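Lmo0547 protein (Listeria monocytogenes, PDB 4R9N) belongs to the SorC family and is probably a transcriptional regulator that binds a sugar effector through this domain and specific DNA through another. Local coordinates at residues Lys47-Val52 with Met147-Val152; Leu55-Gly60 with Gln98-Leu103; Phe70-His75 with Lys104-Cys109; Asp77-Pro82 with His110-Tyr115. All coordinates share one frame; numbering follows the deposited sequence. Where two conformers were deposited one is given.

Contact 1: Lys47-Val52 with Met147-Val152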
loop_
_atom_site.group_PDB
_atom_site.type_symbol
_atom_site.label_atom_id
_atom_site.label_comp_id
_atom_site.label_asym_id
_atom_site.label_seq_id
_atom_site.Cartn_x
_atom_site.Cartn_y
_atom_site.Cartn_z
ATOM N N LYS A 47 3.857 -14.793 -8.733
ATOM C CA LYS A 47 4.913 -15.795 -8.489
ATOM C C LYS A 47 5.484 -15.824 -7.047
ATOM O O LYS A 47 5.765 -16.864 -6.503
ATOM C CB LYS A 47 6.074 -15.588 -9.462
ATOM C CG LYS A 47 5.910 -16.316 -10.784
ATOM C CD LYS A 47 5.276 -15.497 -11.847
ATOM C CE LYS A 47 5.857 -15.835 -13.243
ATOM N NZ LYS A 47 5.240 -17.085 -13.760
ATOM N N ARG A 48 5.609 -14.662 -6.442
ATOM C CA ARG A 48 6.021 -14.511 -5.089
ATOM C C ARG A 48 4.906 -14.953 -4.145
ATOM O O ARG A 48 5.135 -15.667 -3.104
ATOM C CB ARG A 48 6.321 -13.034 -4.873
ATOM C CG ARG A 48 7.174 -12.692 -3.731
ATOM C CD ARG A 48 7.457 -11.203 -3.740
ATOM N NE ARG A 48 8.793 -10.887 -4.201
ATOM C CZ ARG A 48 9.866 -10.919 -3.425
ATOM N NH1 ARG A 48 9.760 -11.313 -2.147
ATOM N NH2 ARG A 48 11.042 -10.559 -3.934
ATOM N N ILE A 49 3.694 -14.511 -4.463
ATOM C CA ILE A 49 2.535 -14.829 -3.602
ATOM C C ILE A 49 2.312 -16.337 -3.529
ATOM O O ILE A 49 1.840 -16.847 -2.466
ATOM C CB ILE A 49 1.246 -14.111 -4.120
ATOM C CG1 ILE A 49 1.370 -12.622 -3.829
ATOM C CG2 ILE A 49 -0.045 -14.677 -3.536
ATOM C CD1 ILE A 49 0.483 -11.702 -4.718
ATOM N N ALA A 50 2.600 -17.042 -4.639
ATOM C CA ALA A 50 2.502 -18.539 -4.652
ATOM C C ALA A 50 3.258 -19.174 -3.530
ATOM O O ALA A 50 2.895 -20.260 -3.085
ATOM C CB ALA A 50 2.946 -19.136 -5.989
ATOM N N LYS A 51 4.320 -18.538 -3.109
ATOM C CA LYS A 51 5.187 -19.060 -2.059
ATOM C C LYS A 51 4.812 -18.737 -0.608
ATOM O O LYS A 51 5.468 -19.268 0.318
ATOM C CB LYS A 51 6.633 -18.598 -2.323
ATOM C CG LYS A 51 7.210 -19.229 -3.601
ATOM C CD LYS A 51 8.477 -18.525 -4.056
ATOM C CE LYS A 51 9.702 -19.439 -4.054
ATOM N NZ LYS A 51 10.978 -18.670 -4.164
ATOM N N VAL A 52 3.860 -17.834 -0.346
ATOM C CA VAL A 52 3.638 -17.396 1.065
ATOM C C VAL A 52 2.354 -18.023 1.583
ATOM O O VAL A 52 1.568 -18.518 0.798
ATOM C CB VAL A 52 3.558 -15.883 1.237
ATOM C CG1 VAL A 52 4.778 -15.191 0.647
ATOM C CG2 VAL A 52 2.322 -15.302 0.507
HETATM N N MSE A 147 3.798 -11.394 3.863
HETATM C CA MSE A 147 4.030 -10.290 2.923
HETATM C C MSE A 147 2.900 -9.358 2.866
HETATM O O MSE A 147 1.757 -9.765 3.063
HETATM C CB MSE A 147 4.196 -10.996 1.547
HETATM C CG MSE A 147 3.981 -10.256 0.274
HETATM SE SE MSE A 147 4.102 -11.674 -1.181
HETATM C CE MSE A 147 3.960 -10.171 -2.242
ATOM N N ALA A 148 3.157 -8.107 2.449
ATOM C CA ALA A 148 2.055 -7.116 2.373
ATOM C C ALA A 148 2.232 -6.343 1.065
ATOM O O ALA A 148 3.371 -6.117 0.648
ATOM C CB ALA A 148 2.093 -6.184 3.554
ATOM N N ILE A 149 1.133 -5.947 0.444
ATOM C CA ILE A 149 1.159 -5.122 -0.752
ATOM C C ILE A 149 0.463 -3.821 -0.407
ATOM O O ILE A 149 -0.694 -3.814 0.039
ATOM C CB ILE A 149 0.475 -5.792 -1.914
ATOM C CG1 ILE A 149 1.200 -7.130 -2.168
ATOM C CG2 ILE A 149 0.428 -4.837 -3.141
ATOM C CD1 ILE A 149 0.561 -7.978 -3.258
ATOM N N VAL A 150 1.168 -2.708 -0.633
ATOM C CA VAL A 150 0.654 -1.379 -0.273
ATOM C C VAL A 150 0.872 -0.426 -1.464
ATOM O O VAL A 150 1.732 -0.662 -2.336
ATOM C CB VAL A 150 1.318 -0.803 1.004
ATOM C CG1 VAL A 150 1.112 -1.697 2.180
ATOM C CG2 VAL A 150 2.793 -0.545 0.753
ATOM N N GLY A 151 0.068 0.637 -1.491
ATOM C CA GLY A 151 0.330 1.815 -2.349
ATOM C C GLY A 151 1.046 2.909 -1.557
ATOM O O GLY A 151 1.037 2.937 -0.335
ATOM N N VAL A 152 1.599 3.890 -2.245
ATOM C CA VAL A 152 2.178 5.028 -1.557
ATOM C C VAL A 152 1.478 6.252 -2.162
ATOM O O VAL A 152 1.337 6.362 -3.388
ATOM C CB VAL A 152 3.705 5.167 -1.748
ATOM C CG1 VAL A 152 4.233 6.373 -0.956
ATOM C CG2 VAL A 152 4.412 3.912 -1.337
#

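Contact 2: Leu55-Gly60 with Gln98-Leu103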
loop_
_atom_site.group_PDB
_atom_site.type_symbol
_atom_site.label_atom_id
_atom_site.label_comp_id
_atom_site.label_asym_id
_atom_site.label_seq_id
_atom_site.Cartn_x
_atom_site.Cartn_y
_atom_site.Cartn_z
ATOM N N LEU A 55 -1.029 -13.165 3.243
ATOM C CA LEU A 55 -0.816 -11.983 2.395
ATOM C C LEU A 55 -1.740 -10.843 2.933
ATOM O O LEU A 55 -2.947 -11.047 3.054
ATOM C CB LEU A 55 -1.162 -12.277 0.967
ATOM C CG LEU A 55 -1.261 -11.098 -0.020
ATOM C CD1 LEU A 55 0.139 -10.572 -0.197
ATOM C CD2 LEU A 55 -1.775 -11.588 -1.351
ATOM N N GLY A 56 -1.141 -9.724 3.292
ATOM C CA GLY A 56 -1.869 -8.516 3.722
ATOM C C GLY A 56 -1.992 -7.553 2.532
ATOM O O GLY A 56 -1.047 -7.399 1.729
ATOM N N ILE A 57 -3.156 -6.950 2.389
ATOM C CA ILE A 57 -3.462 -6.036 1.313
ATOM C C ILE A 57 -3.971 -4.723 1.913
ATOM O O ILE A 57 -4.800 -4.718 2.831
ATOM C CB ILE A 57 -4.541 -6.644 0.399
ATOM C CG1 ILE A 57 -4.127 -8.004 -0.123
ATOM C CG2 ILE A 57 -4.941 -5.737 -0.776
ATOM C CD1 ILE A 57 -3.038 -8.080 -1.127
ATOM N N SER A 58 -3.492 -3.619 1.360
ATOM C CA SER A 58 -4.024 -2.320 1.693
ATOM C C SER A 58 -5.215 -1.945 0.809
ATOM O O SER A 58 -6.058 -2.784 0.497
ATOM C CB SER A 58 -2.890 -1.287 1.695
ATOM O OG SER A 58 -3.276 -0.072 2.297
ATOM N N TRP A 59 -5.311 -0.679 0.413
ATOM C CA TRP A 59 -6.420 -0.190 -0.363
ATOM C C TRP A 59 -5.969 0.775 -1.471
ATOM O O TRP A 59 -4.790 1.140 -1.573
ATOM C CB TRP A 59 -7.339 0.532 0.639
ATOM C CG TRP A 59 -6.920 1.905 0.853
ATOM C CD1 TRP A 59 -5.851 2.348 1.604
ATOM C CD2 TRP A 59 -7.524 3.063 0.275
ATOM N NE1 TRP A 59 -5.752 3.738 1.491
ATOM C CE2 TRP A 59 -6.772 4.185 0.686
ATOM C CE3 TRP A 59 -8.626 3.262 -0.584
ATOM C CZ2 TRP A 59 -7.102 5.475 0.291
ATOM C CZ3 TRP A 59 -8.953 4.556 -0.964
ATOM C CH2 TRP A 59 -8.177 5.636 -0.550
ATOM N N GLY A 60 -6.912 1.217 -2.271
ATOM C CA GLY A 60 -6.644 2.314 -3.207
ATOM C C GLY A 60 -6.717 1.975 -4.656
ATOM O O GLY A 60 -6.848 0.841 -5.031
ATOM N N GLN A 98 -13.191 -5.494 -0.038
ATOM C CA GLN A 98 -13.659 -5.907 -1.329
ATOM C C GLN A 98 -12.487 -6.376 -2.213
ATOM O O GLN A 98 -12.630 -7.368 -2.940
ATOM C CB GLN A 98 -14.345 -4.777 -2.062
ATOM C CG GLN A 98 -14.907 -5.192 -3.422
ATOM C CD GLN A 98 -16.123 -6.108 -3.321
ATOM O OE1 GLN A 98 -17.034 -5.873 -2.512
ATOM N NE2 GLN A 98 -16.145 -7.163 -4.135
ATOM N N ILE A 99 -11.339 -5.670 -2.145
ATOM C CA ILE A 99 -10.154 -6.120 -2.863
ATOM C C ILE A 99 -9.709 -7.551 -2.423
ATOM O O ILE A 99 -9.400 -8.441 -3.232
ATOM C CB ILE A 99 -8.994 -5.101 -2.749
ATOM C CG1 ILE A 99 -9.347 -3.794 -3.489
ATOM C CG2 ILE A 99 -7.720 -5.676 -3.323
ATOM C CD1 ILE A 99 -8.493 -2.627 -3.046
ATOM N N CYS A 100 -9.661 -7.732 -1.104
ATOM C CA CYS A 100 -9.274 -9.007 -0.522
ATOM C C CYS A 100 -10.223 -10.110 -0.955
ATOM O O CYS A 100 -9.777 -11.236 -1.254
ATOM C CB CYS A 100 -9.178 -8.971 1.016
ATOM S SG CYS A 100 -7.766 -8.043 1.591
ATOM N N TYR A 101 -11.512 -9.830 -0.942
ATOM C CA TYR A 101 -12.499 -10.806 -1.363
ATOM C C TYR A 101 -12.290 -11.171 -2.851
ATOM O O TYR A 101 -12.311 -12.345 -3.217
ATOM C CB TYR A 101 -13.900 -10.292 -1.127
ATOM C CG TYR A 101 -14.932 -11.374 -1.402
ATOM C CD1 TYR A 101 -15.637 -11.388 -2.585
ATOM C CD2 TYR A 101 -15.170 -12.370 -0.483
ATOM C CE1 TYR A 101 -16.547 -12.390 -2.867
ATOM C CE2 TYR A 101 -16.112 -13.365 -0.741
ATOM C CZ TYR A 101 -16.773 -13.361 -1.952
ATOM O OH TYR A 101 -17.731 -14.304 -2.263
ATOM N N ASP A 102 -12.115 -10.167 -3.709
ATOM C CA ASP A 102 -11.911 -10.428 -5.107
ATOM C C ASP A 102 -10.650 -11.285 -5.358
ATOM O O ASP A 102 -10.670 -12.174 -6.269
ATOM C CB ASP A 102 -11.851 -9.147 -5.923
ATOM C CG ASP A 102 -13.163 -8.381 -5.941
ATOM O OD1 ASP A 102 -14.250 -8.964 -5.684
ATOM O OD2 ASP A 102 -13.110 -7.160 -6.235
ATOM N N LEU A 103 -9.542 -10.999 -4.654
ATOM C CA LEU A 103 -8.354 -11.853 -4.738
ATOM C C LEU A 103 -8.646 -13.275 -4.209
ATOM O O LEU A 103 -8.203 -14.271 -4.812
ATOM C CB LEU A 103 -7.162 -11.255 -3.967
ATOM C CG LEU A 103 -6.569 -9.982 -4.599
ATOM C CD1 LEU A 103 -5.623 -9.316 -3.608
ATOM C CD2 LEU A 103 -5.890 -10.318 -5.920
#

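Contact 3: Phe70-His75 with Lys104-Cys109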
loop_
_atom_site.group_PDB
_atom_site.type_symbol
_atom_site.label_atom_id
_atom_site.label_comp_id
_atom_site.label_asym_id
_atom_site.label_seq_id
_atom_site.Cartn_x
_atom_site.Cartn_y
_atom_site.Cartn_z
ATOM N N PHE A 70 -5.073 -9.464 -11.648
ATOM C CA PHE A 70 -4.547 -10.662 -11.037
ATOM C C PHE A 70 -5.089 -11.934 -11.691
ATOM O O PHE A 70 -6.286 -11.997 -12.078
ATOM C CB PHE A 70 -4.834 -10.624 -9.532
ATOM C CG PHE A 70 -3.938 -11.485 -8.741
ATOM C CD1 PHE A 70 -2.676 -11.013 -8.379
ATOM C CD2 PHE A 70 -4.291 -12.794 -8.411
ATOM C CE1 PHE A 70 -1.805 -11.823 -7.701
ATOM C CE2 PHE A 70 -3.418 -13.616 -7.735
ATOM C CZ PHE A 70 -2.184 -13.116 -7.345
ATOM N N PRO A 71 -4.228 -12.949 -11.856
ATOM C CA PRO A 71 -4.648 -14.144 -12.593
ATOM C C PRO A 71 -5.506 -15.081 -11.754
ATOM O O PRO A 71 -5.643 -14.913 -10.516
ATOM C CB PRO A 71 -3.309 -14.819 -12.968
ATOM C CG PRO A 71 -2.458 -14.495 -11.775
ATOM C CD PRO A 71 -2.775 -13.002 -11.596
ATOM N N PHE A 72 -6.113 -16.074 -12.415
ATOM C CA PHE A 72 -6.967 -17.028 -11.708
ATOM C C PHE A 72 -6.255 -18.319 -11.369
ATOM O O PHE A 72 -6.667 -19.389 -11.746
ATOM C CB PHE A 72 -8.215 -17.356 -12.539
ATOM C CG PHE A 72 -9.091 -16.165 -12.775
ATOM C CD1 PHE A 72 -8.739 -15.231 -13.707
ATOM C CD2 PHE A 72 -10.246 -15.991 -12.039
ATOM C CE1 PHE A 72 -9.551 -14.126 -13.923
ATOM C CE2 PHE A 72 -11.044 -14.883 -12.224
ATOM C CZ PHE A 72 -10.673 -13.954 -13.162
ATOM N N ILE A 73 -5.199 -18.236 -10.620
ATOM C CA ILE A 73 -4.419 -19.389 -10.270
ATOM C C ILE A 73 -4.760 -19.815 -8.867
ATOM O O ILE A 73 -4.605 -19.042 -7.912
ATOM C CB ILE A 73 -2.912 -19.078 -10.302
ATOM C CG1 ILE A 73 -2.463 -18.784 -11.732
ATOM C CG2 ILE A 73 -2.114 -20.310 -9.831
ATOM C CD1 ILE A 73 -0.990 -18.362 -11.850
ATOM N N PRO A 74 -5.156 -21.075 -8.700
ATOM C CA PRO A 74 -5.548 -21.436 -7.345
ATOM C C PRO A 74 -4.364 -21.436 -6.373
ATOM O O PRO A 74 -3.225 -21.777 -6.765
ATOM C CB PRO A 74 -6.097 -22.850 -7.517
ATOM C CG PRO A 74 -6.498 -22.962 -8.961
ATOM C CD PRO A 74 -5.481 -22.134 -9.689
ATOM N N HIS A 75 -4.629 -21.030 -5.130
ATOM C CA HIS A 75 -3.681 -21.129 -3.998
ATOM C C HIS A 75 -4.534 -21.335 -2.775
ATOM O O HIS A 75 -4.709 -20.446 -1.920
ATOM C CB HIS A 75 -2.835 -19.850 -3.911
ATOM C CG HIS A 75 -1.720 -19.854 -2.897
ATOM N ND1 HIS A 75 -1.480 -20.879 -1.992
ATOM C CD2 HIS A 75 -0.768 -18.922 -2.647
ATOM C CE1 HIS A 75 -0.453 -20.563 -1.220
ATOM N NE2 HIS A 75 -0.003 -19.376 -1.601
ATOM N N LYS A 104 -9.470 -13.381 -3.181
ATOM C CA LYS A 104 -9.791 -14.694 -2.599
ATOM C C LYS A 104 -10.550 -15.537 -3.614
ATOM O O LYS A 104 -10.356 -16.771 -3.709
ATOM C CB LYS A 104 -10.641 -14.508 -1.355
ATOM C CG LYS A 104 -11.210 -15.781 -0.735
ATOM C CD LYS A 104 -12.731 -15.779 -0.659
ATOM C CE LYS A 104 -13.299 -16.813 0.319
ATOM N NZ LYS A 104 -13.090 -16.436 1.752
ATOM N N LYS A 105 -11.476 -14.891 -4.325
ATOM C CA LYS A 105 -12.254 -15.596 -5.375
ATOM C C LYS A 105 -11.338 -16.099 -6.518
ATOM O O LYS A 105 -11.531 -17.238 -7.043
ATOM C CB LYS A 105 -13.285 -14.666 -5.985
ATOM C CG LYS A 105 -14.497 -14.385 -5.150
ATOM C CD LYS A 105 -15.203 -13.168 -5.733
ATOM C CE LYS A 105 -16.298 -13.516 -6.727
ATOM N NZ LYS A 105 -17.637 -13.376 -6.099
ATOM N N LYS A 106 -10.356 -15.271 -6.906
ATOM C CA LYS A 106 -9.368 -15.668 -7.943
ATOM C C LYS A 106 -8.466 -16.844 -7.513
ATOM O O LYS A 106 -8.100 -17.677 -8.366
ATOM C CB LYS A 106 -8.529 -14.477 -8.441
ATOM C CG LYS A 106 -9.331 -13.467 -9.276
ATOM C CD LYS A 106 -8.537 -12.307 -9.790
ATOM C CE LYS A 106 -9.391 -11.435 -10.706
ATOM N NZ LYS A 106 -8.598 -10.471 -11.448
HETATM N N MSE A 107 -8.077 -16.925 -6.244
HETATM C CA MSE A 107 -7.161 -17.990 -5.748
HETATM C C MSE A 107 -7.852 -19.127 -5.043
HETATM O O MSE A 107 -7.190 -20.062 -4.521
HETATM C CB MSE A 107 -6.065 -17.385 -4.862
HETATM C CG MSE A 107 -5.202 -16.486 -5.669
HETATM SE SE MSE A 107 -3.634 -15.874 -4.649
HETATM C CE MSE A 107 -4.437 -14.183 -4.105
ATOM N N LYS A 108 -9.172 -19.026 -4.938
ATOM C CA LYS A 108 -10.018 -19.958 -4.184
ATOM C C LYS A 108 -9.487 -20.253 -2.797
ATOM O O LYS A 108 -9.422 -21.403 -2.358
ATOM C CB LYS A 108 -10.184 -21.262 -4.985
ATOM C CG LYS A 108 -10.841 -21.067 -6.324
ATOM C CD LYS A 108 -11.033 -22.418 -7.013
ATOM C CE LYS A 108 -11.778 -22.284 -8.337
ATOM N NZ LYS A 108 -13.129 -21.682 -8.129
ATOM N N CYS A 109 -9.116 -19.196 -2.082
ATOM C CA CYS A 109 -8.365 -19.324 -0.810
ATOM C C CYS A 109 -9.168 -18.803 0.389
ATOM O O CYS A 109 -10.393 -18.695 0.305
ATOM C CB CYS A 109 -6.990 -18.646 -1.000
ATOM S SG CYS A 109 -7.071 -16.860 -1.140
#

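Contact 4: Asp77-Pro82 with His110-Tyr115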
loop_
_atom_site.group_PDB
_atom_site.type_symbol
_atom_site.label_atom_id
_atom_site.label_comp_id
_atom_site.label_asym_id
_atom_site.label_seq_id
_atom_site.Cartn_x
_atom_site.Cartn_y
_atom_site.Cartn_z
ATOM N N ASP A 77 -4.555 -22.798 0.077
ATOM C CA ASP A 77 -4.092 -22.639 1.447
ATOM C C ASP A 77 -3.735 -21.192 1.891
ATOM O O ASP A 77 -3.424 -20.976 3.021
ATOM C CB ASP A 77 -2.910 -23.584 1.768
ATOM C CG ASP A 77 -3.292 -25.093 1.651
ATOM O OD1 ASP A 77 -4.478 -25.465 1.792
ATOM O OD2 ASP A 77 -2.383 -25.919 1.413
ATOM N N LEU A 78 -3.769 -20.216 0.994
ATOM C CA LEU A 78 -3.430 -18.857 1.345
ATOM C C LEU A 78 -4.490 -18.251 2.246
ATOM O O LEU A 78 -5.657 -18.576 2.080
ATOM C CB LEU A 78 -3.337 -18.010 0.060
ATOM C CG LEU A 78 -2.888 -16.536 0.220
ATOM C CD1 LEU A 78 -1.475 -16.397 0.729
ATOM C CD2 LEU A 78 -2.919 -15.822 -1.127
ATOM N N THR A 79 -4.120 -17.391 3.185
ATOM C CA THR A 79 -5.089 -16.496 3.836
ATOM C C THR A 79 -4.739 -15.050 3.531
ATOM O O THR A 79 -3.606 -14.646 3.743
ATOM C CB THR A 79 -5.109 -16.739 5.355
ATOM O OG1 THR A 79 -5.446 -18.116 5.551
ATOM C CG2 THR A 79 -6.141 -15.901 6.064
ATOM N N ILE A 80 -5.711 -14.311 2.995
ATOM C CA ILE A 80 -5.575 -12.869 2.656
ATOM C C ILE A 80 -6.266 -12.031 3.730
ATOM O O ILE A 80 -7.430 -12.329 4.102
ATOM C CB ILE A 80 -6.233 -12.586 1.288
ATOM C CG1 ILE A 80 -5.673 -13.519 0.252
ATOM C CG2 ILE A 80 -5.975 -11.139 0.836
ATOM C CD1 ILE A 80 -6.395 -13.366 -1.075
ATOM N N ILE A 81 -5.557 -11.017 4.213
ATOM C CA ILE A 81 -5.978 -10.194 5.341
ATOM C C ILE A 81 -5.958 -8.709 4.931
ATOM O O ILE A 81 -4.919 -8.186 4.505
ATOM C CB ILE A 81 -4.994 -10.300 6.521
ATOM C CG1 ILE A 81 -4.637 -11.751 6.834
ATOM C CG2 ILE A 81 -5.496 -9.531 7.749
ATOM C CD1 ILE A 81 -5.734 -12.496 7.510
ATOM N N PRO A 82 -7.077 -7.998 5.143
ATOM C CA PRO A 82 -7.083 -6.543 4.868
ATOM C C PRO A 82 -6.325 -5.836 5.981
ATOM O O PRO A 82 -6.420 -6.257 7.179
ATOM C CB PRO A 82 -8.605 -6.192 4.880
ATOM C CG PRO A 82 -9.219 -7.243 5.647
ATOM C CD PRO A 82 -8.408 -8.500 5.488
ATOM N N HIS A 110 -8.526 -18.563 1.515
ATOM C CA HIS A 110 -9.202 -18.020 2.698
ATOM C C HIS A 110 -9.000 -16.486 2.749
ATOM O O HIS A 110 -8.047 -15.930 2.172
ATOM C CB HIS A 110 -8.655 -18.656 3.953
ATOM C CG HIS A 110 -8.560 -20.150 3.874
ATOM N ND1 HIS A 110 -9.668 -20.973 3.955
ATOM C CD2 HIS A 110 -7.488 -20.961 3.707
ATOM C CE1 HIS A 110 -9.279 -22.233 3.841
ATOM N NE2 HIS A 110 -7.964 -22.253 3.691
ATOM N N SER A 111 -9.895 -15.806 3.444
ATOM C CA SER A 111 -9.736 -14.329 3.674
ATOM C C SER A 111 -10.419 -13.967 4.943
ATOM O O SER A 111 -11.300 -14.743 5.426
ATOM C CB SER A 111 -10.331 -13.522 2.501
ATOM O OG SER A 111 -11.717 -13.778 2.366
ATOM N N LYS A 112 -10.013 -12.853 5.526
ATOM C CA LYS A 112 -10.666 -12.321 6.682
ATOM C C LYS A 112 -11.258 -10.982 6.297
ATOM O O LYS A 112 -10.893 -10.401 5.315
ATOM C CB LYS A 112 -9.673 -12.188 7.862
ATOM C CG LYS A 112 -9.156 -13.536 8.402
ATOM C CD LYS A 112 -10.324 -14.428 8.830
ATOM C CE LYS A 112 -9.956 -15.418 9.928
ATOM N NZ LYS A 112 -8.722 -16.124 9.514
ATOM N N TYR A 113 -12.235 -10.522 7.061
ATOM C CA TYR A 113 -12.932 -9.239 6.812
ATOM C C TYR A 113 -12.632 -8.360 8.009
ATOM O O TYR A 113 -12.665 -8.852 9.137
ATOM C CB TYR A 113 -14.449 -9.513 6.727
ATOM C CG TYR A 113 -15.269 -8.408 6.080
ATOM C CD1 TYR A 113 -15.362 -8.300 4.697
ATOM C CD2 TYR A 113 -15.989 -7.472 6.869
ATOM C CE1 TYR A 113 -16.138 -7.292 4.119
ATOM C CE2 TYR A 113 -16.736 -6.459 6.288
ATOM C CZ TYR A 113 -16.781 -6.390 4.907
ATOM O OH TYR A 113 -17.424 -5.385 4.303
ATOM N N LEU A 114 -12.381 -7.091 7.791
ATOM C CA LEU A 114 -12.137 -6.186 8.883
ATOM C C LEU A 114 -13.470 -5.487 9.098
ATOM O O LEU A 114 -13.817 -4.639 8.378
ATOM C CB LEU A 114 -10.952 -5.270 8.546
ATOM C CG LEU A 114 -10.300 -4.498 9.633
ATOM C CD1 LEU A 114 -10.183 -5.282 10.954
ATOM C CD2 LEU A 114 -8.940 -4.012 9.194
ATOM N N TYR A 115 -14.218 -5.951 10.097
ATOM C CA TYR A 115 -15.550 -5.448 10.409
ATOM C C TYR A 115 -15.525 -4.008 11.067
ATOM O O TYR A 115 -15.889 -3.879 12.274
ATOM C CB TYR A 115 -16.251 -6.534 11.291
ATOM C CG TYR A 115 -16.578 -7.880 10.549
ATOM C CD1 TYR A 115 -17.332 -7.893 9.386
ATOM C CD2 TYR A 115 -16.158 -9.105 11.025
ATOM C CE1 TYR A 115 -17.629 -9.073 8.707
ATOM C CE2 TYR A 115 -16.447 -10.311 10.342
ATOM C CZ TYR A 115 -17.178 -10.285 9.175
ATOM O OH TYR A 115 -17.485 -11.444 8.453
HETATM O O HOH W 1 -6.414 -24.526 3.440
#

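Contact 1: Lys47-Val52 with Met147-Val152
Met147, present as selenomethionine, pushes its SE and CE atoms against Arg48, Ile49 and Val52, where the end of helix 30-49 packs on strand 147-151 of the parallel, Rossmann-like alpha/beta sheet. Its CG stands anti to the backbone N (chi1 159°) and the chain beyond is extended, which carries the selenium away from the strand into the angle between the helix end and the turn after it. Ile49 lies across this chain at about a right angle, its CG1 3.9 Å from Met147 CE. On the other flank, Arg48 lends only the aliphatic part of its chain: its CD is 3.9 Å from Met147 CE, while the guanidinium goes on to salt bridges with Glu18 and Glu19. A type I turn from Ile49 to Val52, closed by Val52 N to Ile49 O at 3.1 Å, brings Val52 CG1 within 4.0 Å of Met147 SE. Further along the strand, Ile49 CD1 meets Ile149 CD1 at 4.0 Å.

Contact 2: Leu55-Gly60 with Gln98-Leu103
Ile57 sets CG2 anti to its own backbone N and CG1 beside it (chi1 -56°), then turns CD1 aside (chi2 -71°), and these torsions spread its two branches over three side chains of helix 96-107. This is helix-on-sheet packing in a Rossmann-like alpha/beta fold: the short axes of strand 55-57 and helix 98-103 pass 9.4 Å apart, running 139° from parallel. The CG2 branch meets Ile99 CG2 at 3.8 Å, the two chains crossing at a slant. The longer branch goes to the next helical turn, where Ile57 CD1 and Leu103 CD1 meet tip to tip at 3.8 Å. Nearer the base of Ile57, Cys100 SG sits 3.7 Å from Ile57 CB, and the same cysteine also touches Ile80 and Pro82 of the adjoining strand. The side chains that meet are apolar, and no hydrogen bond joins the segments; on the far side of the helix, Gln98 NE2 donates to Asp102 OD1 at 3.0 Å, and Asp102 OD2 pairs with Arg64. Past the strand's C-terminal end the chain bends toward helix 61-69, with Gly60 at its N-cap. There Ile99 CD1 lies against the backbone, 4.2 Å from Trp59 CA and from Gly60 N.

Contact 3: Phe70-His75 with Lys104-Cys109
The loop between helix 61-69 and strand 79-82 wraps round the C-terminal end of helix 96-107, a helix-end contact at the margin of the Rossmann-like domain, with Lys106 and Met107 gripped by residues 70-75. Lys106 runs out extended alongside the loop. Its NZ donates to Phe70 O at 2.8 Å, in the carbonyl plane and on a lone pair, and also bonds Ala67 O, so the ammonium ties together the last turn of helix 61-69 and the start of the loop. On the way its methylenes pass Phe72 at a slant: Lys106 CG stands over one face of the Phe72 ring, 4.1 Å from the centroid, in a CH-pi contact, and Lys106 CE approaches Phe72 CZ. The loop backbone is held as well, His75 N giving a nearly straight bond (174°) to Met107 O at 2.8 Å. In Met107, a selenomethionine, chi1 (-65°) and chi2 set SE beside Phe70, and the bend at chi3 turns CE onto Phe70 CE2. The Met-aromatic contact is oblique, with Met107 SE 5.0 Å from the Phe70 ring centroid and Met107 CE 3.8 Å from Phe70 CE2. Ile49 of helix 30-49 packs against both Phe70 and Met107. The imidazole of His75 is fixed by NE2 bonding to Val52 O, while its CB packs 4.1 Å from Met107 SE.

Contact 4: Asp77-Pro82 with His110-Tyr115
Three backbone hydrogen bonds join Asp77-Pro82 to His110-Tyr115. His110 N donates to Leu78 O at 2.9 Å, Ile80 N to His110 O at 3.0 Å, and Lys112 N to Ile80 O at 3.0 Å. A water bridges the exposed end, 2.7 Å from Asp77 OD1 and lying in the ring plane at His110 NE2. This is the parallel pairing of strands 79-82 and 110-111, the latter outermost in the chain's sheet, linked by the right-handed beta-alpha-beta crossover through helix 96-107. Thr79 and His110 point to one face, with Thr79 OG1 3.6 Å from His110 CB; Ile80 and Ser111 occupy the other, where Ser111 OG bonds Lys104. Beyond the paired residues, Ile81 CD1 lies alongside the Lys112 chain, 3.7 Å from its CG. Pro82, with no N-H to offer, brings its CD to 3.1 Å from Lys112 O. Last, Pro82 packs on Leu114, CG to CB at 3.9 Å.

From the N terminus, helix 30-49 and its turn come first, and contact 1 closes the longest loop by joining them to strand 147-151; the other three contacts all fall within it. Contacts 2, 3 and 4 cross one another, because the successive first segments, strand 54-57, loop 70-75 and strand 79-82, meet helix 96-107 and strand 110-111 in the same order. Gly56 bonds strand 147-151 on one side, while Leu55 bonds Thr79 and Ile81 on the other, so contacts 1, 2 and 4 share a continuous sheet. Contacts 2 and 3 use consecutive turns of one helix, and Leu103 packs on Phe70. Leu78 of contact 4 touches both Ile49 of contact 1 and Met107 of contact 3.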